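Local atomic coordinates of hypothetical glycoside hydrolase (Parabacteroides distasonis, PDB entry 3TAW), a protein that is of unknown function but is probably a carbohydrate-active protein of the glycoside hydrolase type, built as a five-bladed beta-propeller. Residues N52-T56 against D120-A124; L260-G264 against V322-L327; Q109-E113 against K158-A162; C36-E40 against Y103-D107. One frame throughout, in Å; residues are numbered along the deposited sequence.

Contact 1. Residues N52-T56 against D120-A124; sequences NPAAT and DPRIA. With EDO (1,2-ethanediol), chain I.
Asn52 and Asp120 adopt the same first torsion (chi1 -66°), which sets each CG beside its own backbone N and anti to the carbonyl carbon, and lays the two side chains side by side. Asn52 ND2 donates to Asp120 OD1 at 3.1 Å; the bond lies in the amide plane of Asn52 but reaches the oxygen from above the carboxylate, 44° out of its plane. Arg67 forms a salt bridge with the same OD1, and Asn52 ND2 also bonds an unidentified bound molecule. Beyond this polar end, strands 53-56 and 121-124 run nearly parallel (11°), as first strands of successive propeller blades do around the central axis. No backbone hydrogen bond joins them; a water instead accepts from Ile123 N and, weakly, from Ala55 N. Ala54 CB fills the space between them, 3.7 Å from Pro121 CB and 3.7 Å from Ile123 CG1. Next along, Ile123 CG2 meets Thr56 CB at 3.7 Å, the two side chains crossing at about a right angle. Thr56 OG1 hydrogen-bonds a 1,2-ethanediol. An apolar seam thus joins the blades, while at its end a carboxylate oxygen, gripped by two donors, lies beside a site that can hold a small molecule.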
# COMPACT_ATOMS: atom_id res chain seq x y z
N ASN A 52 -4.10 3.30 6.37
CA ASN A 52 -3.25 2.60 5.37
C ASN A 52 -3.73 1.20 5.01
O ASN A 52 -3.18 0.20 5.48
CB ASN A 52 -1.79 2.60 5.83
CG ASN A 52 -1.22 4.00 5.86
OD1 ASN A 52 -1.94 4.96 5.59
ND2 ASN A 52 0.08 4.13 6.20
N PRO A 53 -4.74 1.13 4.15
CA PRO A 53 -5.45 -0.13 3.93
C PRO A 53 -5.07 -0.84 2.63
O PRO A 53 -4.80 -0.19 1.61
CB PRO A 53 -6.89 0.34 3.83
CG PRO A 53 -6.77 1.66 3.08
CD PRO A 53 -5.52 2.29 3.66
N ALA A 54 -5.12 -2.16 2.66
CA ALA A 54 -5.13 -2.95 1.44
C ALA A 54 -6.57 -3.21 1.05
O ALA A 54 -7.46 -3.11 1.89
CB ALA A 54 -4.44 -4.26 1.65
N ALA A 55 -6.81 -3.49 -0.23
CA ALA A 55 -8.13 -3.87 -0.69
C ALA A 55 -8.04 -4.92 -1.78
O ALA A 55 -7.09 -4.95 -2.57
CB ALA A 55 -8.92 -2.67 -1.22
N THR A 56 -9.04 -5.78 -1.79
CA THR A 56 -9.13 -6.79 -2.82
C THR A 56 -10.60 -7.21 -2.97
O THR A 56 -11.49 -6.64 -2.33
CB THR A 56 -8.15 -7.98 -2.58
OG1 THR A 56 -8.03 -8.76 -3.78
CG2 THR A 56 -8.58 -8.87 -1.38
N ASP A 120 0.94 -1.55 6.83
CA ASP A 120 0.95 -1.06 5.46
C ASP A 120 0.86 -2.16 4.41
O ASP A 120 1.77 -2.33 3.57
CB ASP A 120 2.17 -0.18 5.25
CG ASP A 120 2.13 1.10 6.07
OD1 ASP A 120 1.14 1.33 6.80
OD2 ASP A 120 3.08 1.91 5.92
N PRO A 121 -0.24 -2.91 4.45
CA PRO A 121 -0.47 -4.04 3.53
C PRO A 121 -0.82 -3.57 2.11
O PRO A 121 -1.44 -2.52 1.92
CB PRO A 121 -1.68 -4.70 4.13
CG PRO A 121 -2.45 -3.60 4.77
CD PRO A 121 -1.39 -2.71 5.37
N ARG A 122 -0.39 -4.35 1.12
CA ARG A 122 -0.97 -4.33 -0.21
C ARG A 122 -1.29 -5.76 -0.58
O ARG A 122 -0.52 -6.69 -0.28
CB ARG A 122 -0.02 -3.78 -1.29
CG ARG A 122 0.11 -2.29 -1.36
CD ARG A 122 1.14 -1.81 -0.41
NE ARG A 122 1.49 -0.39 -0.56
CZ ARG A 122 1.97 0.34 0.44
NH1 ARG A 122 2.17 -0.22 1.62
NH2 ARG A 122 2.25 1.62 0.29
N ILE A 123 -2.41 -5.94 -1.26
CA ILE A 123 -2.87 -7.25 -1.69
C ILE A 123 -3.10 -7.27 -3.19
O ILE A 123 -3.69 -6.34 -3.73
CB ILE A 123 -4.18 -7.66 -1.00
CG1 ILE A 123 -3.95 -7.76 0.51
CG2 ILE A 123 -4.73 -9.00 -1.58
CD1 ILE A 123 -5.22 -7.88 1.31
N ALA A 124 -2.67 -8.35 -3.83
CA ALA A 124 -3.09 -8.66 -5.19
C ALA A 124 -3.32 -10.16 -5.28
O ALA A 124 -2.88 -10.93 -4.42
CB ALA A 124 -2.06 -8.21 -6.25
C1 EDO I . -6.43 -5.92 -5.65
O1 EDO I . -6.78 -7.27 -6.01
C2 EDO I . -5.57 -5.25 -6.74
O2 EDO I . -5.29 -3.85 -6.47
O HOH W 1 -3.79 -3.23 -1.65

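Contact 2. Residues L260-G264 against V322-L327; sequences LLYNG and VFVEGL. With EDO (1,2-ethanediol), chain I.
The carboxamide of Asn263 behaves like a piece of strand backbone, binding both the N-H and the C=O of Val324 while lying flat on the ring of Phe323. OD1 of Asn263 accepts from Val324 N at 2.8 Å, and its ND2 donates to Val324 O at 3.1 Å. This second bond is straight (179°), lies in the carbonyl plane on a lone pair, and is also in the plane of the amide. ND2 stands 3.5 Å above the centre of the Phe323 ring, with amide and ring only 13° apart, a stack that fixes the amide's rotation together with the two bonds. Strand 257-265, second in its propeller blade, here meets strand 322-330, which opens the next; the short segments run roughly antiparallel (150°), but no backbone-to-backbone hydrogen bond links them, and side chains join the blades. Glu325 and Gly326 form a classic beta bulge opposite Tyr337. A water donates to both Asn263 OD1 and Val322 O. Val324 CG2 packs tightly beside Asn263 OD1, at 3.2 Å. Farther along, Leu261 CD2 touches Leu327 CD2 at 4.2 Å, the side chains crossing at about a right angle, and a 1,2-ethanediol donates from O2 to Leu327 O.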
# COMPACT_ATOMS: atom_id res chain seq x y z
N LEU A 260 1.40 3.30 -12.09
CA LEU A 260 1.75 3.20 -10.68
C LEU A 260 1.20 4.39 -9.92
O LEU A 260 1.60 5.52 -10.17
CB LEU A 260 3.26 3.11 -10.50
CG LEU A 260 3.81 3.11 -9.07
CD1 LEU A 260 3.39 1.79 -8.35
CD2 LEU A 260 5.37 3.37 -9.01
N LEU A 261 0.26 4.14 -9.01
CA LEU A 261 -0.18 5.14 -8.07
C LEU A 261 0.80 5.16 -6.90
O LEU A 261 1.20 4.11 -6.38
CB LEU A 261 -1.60 4.85 -7.56
CG LEU A 261 -2.79 5.32 -8.41
CD1 LEU A 261 -2.78 4.74 -9.84
CD2 LEU A 261 -4.14 5.01 -7.76
N TYR A 262 1.21 6.35 -6.50
CA TYR A 262 2.19 6.49 -5.42
C TYR A 262 1.90 7.74 -4.60
O TYR A 262 1.06 8.57 -4.98
CB TYR A 262 3.61 6.47 -6.00
CG TYR A 262 4.03 7.71 -6.74
CD1 TYR A 262 3.76 7.87 -8.10
CD2 TYR A 262 4.71 8.75 -6.09
CE1 TYR A 262 4.13 8.99 -8.77
CE2 TYR A 262 5.10 9.88 -6.77
CZ TYR A 262 4.81 10.01 -8.12
OH TYR A 262 5.18 11.12 -8.81
N ASN A 263 2.59 7.84 -3.48
CA ASN A 263 2.40 8.87 -2.48
C ASN A 263 3.63 9.77 -2.39
O ASN A 263 4.73 9.29 -2.14
CB ASN A 263 2.14 8.18 -1.16
CG ASN A 263 0.88 7.32 -1.22
OD1 ASN A 263 -0.22 7.87 -1.31
ND2 ASN A 263 1.03 5.98 -1.21
N GLY A 264 3.42 11.05 -2.63
CA GLY A 264 4.49 12.04 -2.60
C GLY A 264 4.45 12.83 -1.33
O GLY A 264 3.40 13.35 -0.98
N VAL A 322 -3.21 11.68 2.19
CA VAL A 322 -4.20 10.85 1.51
C VAL A 322 -3.36 9.73 0.91
O VAL A 322 -2.91 9.80 -0.25
CB VAL A 322 -5.07 11.64 0.48
CG1 VAL A 322 -6.02 12.55 1.21
CG2 VAL A 322 -4.25 12.43 -0.56
N PHE A 323 -3.16 8.69 1.73
CA PHE A 323 -2.14 7.69 1.47
C PHE A 323 -2.76 6.51 0.73
O PHE A 323 -3.41 5.63 1.32
CB PHE A 323 -1.49 7.24 2.79
CG PHE A 323 -0.19 6.51 2.59
CD1 PHE A 323 1.00 7.21 2.39
CD2 PHE A 323 -0.17 5.12 2.55
CE1 PHE A 323 2.19 6.53 2.19
CE2 PHE A 323 1.02 4.43 2.36
CZ PHE A 323 2.19 5.12 2.18
N VAL A 324 -2.60 6.53 -0.59
CA VAL A 324 -3.28 5.59 -1.47
C VAL A 324 -2.64 4.23 -1.37
O VAL A 324 -1.44 4.10 -1.43
CB VAL A 324 -3.38 6.10 -2.92
CG1 VAL A 324 -4.27 7.37 -2.95
CG2 VAL A 324 -1.99 6.34 -3.52
N GLU A 325 -3.47 3.19 -1.21
CA GLU A 325 -2.90 1.86 -0.90
C GLU A 325 -3.72 0.65 -1.30
O GLU A 325 -3.17 -0.45 -1.40
CB GLU A 325 -2.57 1.83 0.61
CG GLU A 325 -1.78 0.60 1.07
CD GLU A 325 -1.21 0.76 2.49
OE1 GLU A 325 -1.05 1.91 2.95
OE2 GLU A 325 -0.95 -0.27 3.18
N GLY A 326 -5.04 0.83 -1.46
CA GLY A 326 -5.96 -0.22 -1.91
C GLY A 326 -6.74 0.26 -3.13
O GLY A 326 -7.17 1.40 -3.19
N LEU A 327 -6.92 -0.61 -4.12
CA LEU A 327 -7.59 -0.24 -5.36
C LEU A 327 -8.25 -1.46 -5.97
O LEU A 327 -7.58 -2.47 -6.19
CB LEU A 327 -6.58 0.37 -6.33
CG LEU A 327 -7.13 0.80 -7.70
CD1 LEU A 327 -8.27 1.86 -7.55
CD2 LEU A 327 -5.98 1.33 -8.59
C1 EDO I . -6.43 -5.92 -5.65
O1 EDO I . -6.78 -7.27 -6.01
C2 EDO I . -5.57 -5.25 -6.74
O2 EDO I . -5.29 -3.85 -6.47
O HOH W 2 -0.19 10.59 -0.82

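Contact 3. Residues Q109-E113 against K158-A162; sequences QAENE and KFGPA. With EDO (1,2-ethanediol), chain L.
Lys158 and Glu113 reach for each other from opposite directions, both chains extended beyond CG, and close a salt bridge of 2.8 Å from Lys158 NZ to Glu113 OE1. The carboxylate offers the syn lone pair of that oxygen, the one on the side of OE2. Beside this bridge Gln109 slides past Lys158 in the reverse sense, with Gln109 CG 3.9 Å from Lys158 CB. A bend at chi2 (-56°) then turns its amide onto the backbone of Gly160, whose CA is 3.4 Å from Gln109 OE1 and equally close to Gln109 NE2. Gly160 has a positive phi of 86°, a conformation that suits glycine, and with no side chain there the amide can approach the main chain directly. At the other end Asn112 ND2 comes up against Pro161 CG at 3.4 Å. The same Asn112 ND2 donates an almost straight bond, 3.0 Å long, to O1 of a 1,2-ethanediol (EDO).

The contact seats the short helix 110-113, in the connection between two propeller blades, against strand 157-161, the outermost strand of the blade that follows. Gln109 is the N-cap of this helix, its carbonyl O accepting weakly from the backbone N of Asn112 and of Glu113. In the next shell Gln137 serves all three helix-side groups: its NE2 donates to Gln109 OE1 and Glu113 OE2, while its OE1 accepts from Asn112 ND2. Tyr135 OH also bonds Glu113 OE2. Lys158 NZ has further partners in Asp107 OD2 and Tyr103 O, and its ammonium makes a cation-pi contact with Phe102.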
# COMPACT_ATOMS: atom_id res chain seq x y z
N GLN A 109 7.90 -15.69 12.25
CA GLN A 109 8.31 -14.31 12.00
C GLN A 109 8.35 -13.47 13.25
O GLN A 109 8.44 -12.25 13.16
CB GLN A 109 7.39 -13.65 10.95
CG GLN A 109 7.41 -14.34 9.62
CD GLN A 109 8.80 -14.45 9.05
OE1 GLN A 109 9.55 -13.47 9.02
NE2 GLN A 109 9.17 -15.64 8.59
N ALA A 110 8.33 -14.12 14.42
CA ALA A 110 8.15 -13.39 15.66
C ALA A 110 9.20 -12.30 15.87
O ALA A 110 8.86 -11.19 16.26
CB ALA A 110 8.09 -14.36 16.87
N GLU A 111 10.48 -12.61 15.61
CA GLU A 111 11.55 -11.64 15.84
C GLU A 111 11.42 -10.40 14.97
O GLU A 111 11.71 -9.29 15.43
CB GLU A 111 12.94 -12.25 15.64
CG GLU A 111 14.04 -11.38 16.26
CD GLU A 111 15.44 -11.83 15.92
OE1 GLU A 111 15.66 -12.42 14.84
OE2 GLU A 111 16.34 -11.57 16.75
N ASN A 112 10.99 -10.58 13.72
CA ASN A 112 10.90 -9.46 12.79
C ASN A 112 9.67 -8.59 13.03
O ASN A 112 9.65 -7.42 12.64
CB ASN A 112 10.87 -9.96 11.35
CG ASN A 112 12.21 -10.48 10.87
OD1 ASN A 112 13.17 -10.62 11.65
ND2 ASN A 112 12.28 -10.77 9.57
N GLU A 113 8.65 -9.18 13.65
CA GLU A 113 7.33 -8.54 13.78
C GLU A 113 6.97 -8.10 15.20
O GLU A 113 5.94 -7.46 15.38
CB GLU A 113 6.26 -9.48 13.24
CG GLU A 113 6.36 -9.68 11.75
CD GLU A 113 5.35 -10.66 11.17
OE1 GLU A 113 4.50 -11.20 11.91
OE2 GLU A 113 5.45 -10.91 9.96
N LYS A 158 3.06 -17.20 6.33
CA LYS A 158 4.08 -16.16 6.32
C LYS A 158 5.37 -16.73 5.77
O LYS A 158 5.89 -17.74 6.29
CB LYS A 158 4.30 -15.59 7.71
CG LYS A 158 3.10 -14.86 8.31
CD LYS A 158 3.43 -14.25 9.65
CE LYS A 158 2.21 -13.65 10.32
NZ LYS A 158 2.46 -13.14 11.71
N PHE A 159 5.91 -16.12 4.72
CA PHE A 159 7.17 -16.59 4.11
C PHE A 159 8.39 -15.76 4.49
O PHE A 159 9.53 -16.11 4.13
CB PHE A 159 7.01 -16.65 2.59
CG PHE A 159 6.06 -17.71 2.14
CD1 PHE A 159 6.50 -19.01 1.96
CD2 PHE A 159 4.72 -17.41 1.90
CE1 PHE A 159 5.62 -20.01 1.55
CE2 PHE A 159 3.84 -18.40 1.47
CZ PHE A 159 4.29 -19.70 1.30
N GLY A 160 8.18 -14.70 5.25
CA GLY A 160 9.26 -13.83 5.68
C GLY A 160 9.62 -12.75 4.70
O GLY A 160 8.92 -12.54 3.70
N PRO A 161 10.73 -12.05 4.96
CA PRO A 161 11.12 -10.90 4.16
C PRO A 161 11.29 -11.20 2.68
O PRO A 161 11.85 -12.25 2.31
CB PRO A 161 12.47 -10.49 4.78
CG PRO A 161 12.36 -10.96 6.22
CD PRO A 161 11.62 -12.24 6.13
N ALA A 162 10.80 -10.29 1.84
CA ALA A 162 10.85 -10.46 0.39
C ALA A 162 12.28 -10.55 -0.15
O ALA A 162 12.52 -11.21 -1.16
CB ALA A 162 10.12 -9.32 -0.28
C1 EDO L . 15.85 -11.27 9.59
O1 EDO L . 14.93 -11.59 8.53
C2 EDO L . 17.26 -11.10 9.05
O2 EDO L . 17.76 -12.32 8.48

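Contact 4. Residues C36-E40 against Y103-D107; sequences CPMRE and YPAKD. With EDO (1,2-ethanediol), chain N; ACT (acetate ion), chain E.
Apolar contacts between Pro37 and Ala105 and between Met38 and Pro104 form the body of this surface contact. Pro37 CG lies 3.8 Å from Ala105 CB and approaches the Tyr103 ring obliquely near CE1. In Met38, a selenomethionine, CG is anti to the backbone N (chi1 177°) and the chain stays extended through chi2, which carries SE to 3.7 Å from Pro104 CG; the bend at chi3 turns only the terminal CE.

The charged interaction is more peripheral. Lys106, extended beyond CG, carries its methylenes alongside Pro37 O, with CG 3.6 Å from that oxygen, and crosses Glu40 at about a right angle. Lys106 NZ reaches Glu40 OE2 at 2.9 Å, a salt bridge whose hydrogen-bond geometry is weak. A water donates to Met38 O and accepts from Lys106 NZ, tying the ammonium to the backbone as well. Both charged residues are exposed, and Glu40 also touches a crystal neighbour.

Both segments are irregular: 36-40 leaves the end of strand 33-36, whereas residues 103-107 belong to the connection between two propeller blades, so the contact joins loops at the rim of the propeller. Local bonds shape them: Arg39 N donates to the side-chain sulfur Cys36 SG at 3.3 Å in a nearly straight bond (171°), while Lys106 is the centre of an inverse gamma turn.

Small molecules complete the Tyr103 side. O2 of a 1,2-ethanediol accepts a hydrogen bond from Tyr103 N and donates one to Tyr103 O, and its C2 sits over the ring centre. Tyr103 OH donates to acetate OXT at 2.6 Å in the ring plane. The acetate methyl packs against Pro37 CB.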
# COMPACT_ATOMS: atom_id res chain seq x y z
N CYS A 36 -4.46 -11.36 22.11
CA CYS A 36 -3.22 -11.27 21.35
C CYS A 36 -2.23 -12.35 21.75
O CYS A 36 -1.85 -12.46 22.93
CB CYS A 36 -2.58 -9.92 21.61
SG CYS A 36 -0.94 -9.75 20.82
N PRO A 37 -1.79 -13.18 20.78
CA PRO A 37 -0.86 -14.26 21.11
C PRO A 37 0.57 -13.78 21.33
O PRO A 37 1.38 -14.54 21.85
CB PRO A 37 -0.93 -15.16 19.87
CG PRO A 37 -1.25 -14.26 18.78
CD PRO A 37 -2.14 -13.17 19.35
N MSE A 38 0.88 -12.55 20.90
CA MSE A 38 2.20 -11.94 21.13
C MSE A 38 2.29 -11.47 22.58
O MSE A 38 3.28 -11.77 23.27
CB MSE A 38 2.44 -10.78 20.16
CG MSE A 38 3.77 -10.04 20.37
SE MSE A 38 3.96 -8.50 19.24
CE MSE A 38 2.89 -7.25 20.20
N ARG A 39 1.28 -10.71 23.03
CA ARG A 39 1.19 -10.18 24.40
C ARG A 39 0.68 -11.23 25.39
O ARG A 39 0.91 -11.13 26.60
CB ARG A 39 0.24 -8.97 24.44
CG ARG A 39 0.59 -7.80 23.49
CD ARG A 39 1.81 -7.05 23.97
NE ARG A 39 2.01 -5.77 23.30
CZ ARG A 39 3.18 -5.11 23.31
NH1 ARG A 39 4.21 -5.63 23.95
NH2 ARG A 39 3.32 -3.95 22.67
N GLU A 40 -0.03 -12.25 24.88
CA GLU A 40 -0.79 -13.19 25.73
C GLU A 40 -1.69 -12.39 26.66
O GLU A 40 -1.68 -12.53 27.89
CB GLU A 40 0.12 -14.19 26.46
CG GLU A 40 0.85 -15.07 25.43
CD GLU A 40 1.67 -16.20 25.97
OE1 GLU A 40 1.88 -16.29 27.20
OE2 GLU A 40 2.11 -17.02 25.12
N TYR A 103 -1.66 -10.48 12.05
CA TYR A 103 -1.09 -9.91 13.27
C TYR A 103 0.20 -10.62 13.65
O TYR A 103 0.45 -11.74 13.19
CB TYR A 103 -2.12 -10.05 14.43
CG TYR A 103 -2.75 -11.41 14.48
CD1 TYR A 103 -2.14 -12.45 15.13
CD2 TYR A 103 -3.95 -11.65 13.80
CE1 TYR A 103 -2.71 -13.72 15.16
CE2 TYR A 103 -4.52 -12.89 13.80
CZ TYR A 103 -3.89 -13.94 14.48
OH TYR A 103 -4.44 -15.20 14.49
N PRO A 104 1.03 -9.97 14.47
CA PRO A 104 2.23 -10.62 14.95
C PRO A 104 1.86 -11.72 15.96
O PRO A 104 0.82 -11.63 16.63
CB PRO A 104 3.00 -9.49 15.64
CG PRO A 104 1.93 -8.57 16.13
CD PRO A 104 0.87 -8.61 15.04
N ALA A 105 2.68 -12.77 16.05
CA ALA A 105 2.35 -13.91 16.86
C ALA A 105 3.63 -14.63 17.25
O ALA A 105 4.72 -14.20 16.85
CB ALA A 105 1.40 -14.84 16.10
N LYS A 106 3.51 -15.72 18.01
CA LYS A 106 4.68 -16.55 18.35
C LYS A 106 4.84 -17.59 17.24
O LYS A 106 4.65 -18.80 17.42
CB LYS A 106 4.50 -17.16 19.75
CG LYS A 106 4.48 -16.08 20.82
CD LYS A 106 4.58 -16.61 22.25
CE LYS A 106 4.61 -15.42 23.23
NZ LYS A 106 4.68 -15.83 24.67
N ASP A 107 5.16 -17.07 16.05
CA ASP A 107 5.27 -17.88 14.84
C ASP A 107 6.67 -17.70 14.26
O ASP A 107 7.55 -17.12 14.92
CB ASP A 107 4.15 -17.52 13.83
CG ASP A 107 4.19 -16.06 13.39
OD1 ASP A 107 5.25 -15.41 13.50
OD2 ASP A 107 3.12 -15.56 12.95
C1 EDO N . -2.58 -14.83 11.39
O1 EDO N . -2.41 -15.33 10.06
C2 EDO N . -1.26 -14.24 11.83
O2 EDO N . -0.96 -13.07 11.04
C ACT E . -3.57 -16.99 17.23
O ACT E . -4.47 -16.19 17.64
OXT ACT E . -3.38 -17.08 15.98
CH3 ACT E . -2.73 -17.80 18.18
O HOH W 3 3.97 -13.02 26.05

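The contacts fall into two pairs. Contacts 1 and 2, with centres about 10 Å apart, lie near the middle of the propeller: Glu325 packs against Asn52 and Pro121, and one 1,2-ethanediol touches both. Contacts 3 and 4, with centres about 13 Å apart, sit towards the periphery, where Lys158 reaches Asp107 and Tyr103. Contact 1 is about 17 Å from contact 3, between centres, but both use the sheet formed by strands 117-125 to 157-161, at its inner and outer edges; contacts 2 and 4 are about 29 Å apart between centres. Along the chain, contacts 3 and 4 each alternate with contact 1, and contact 2 follows them all. Successive blades thus meet directly near the centre, while peripherally an inter-blade connection is held to an outer strand and an early loop.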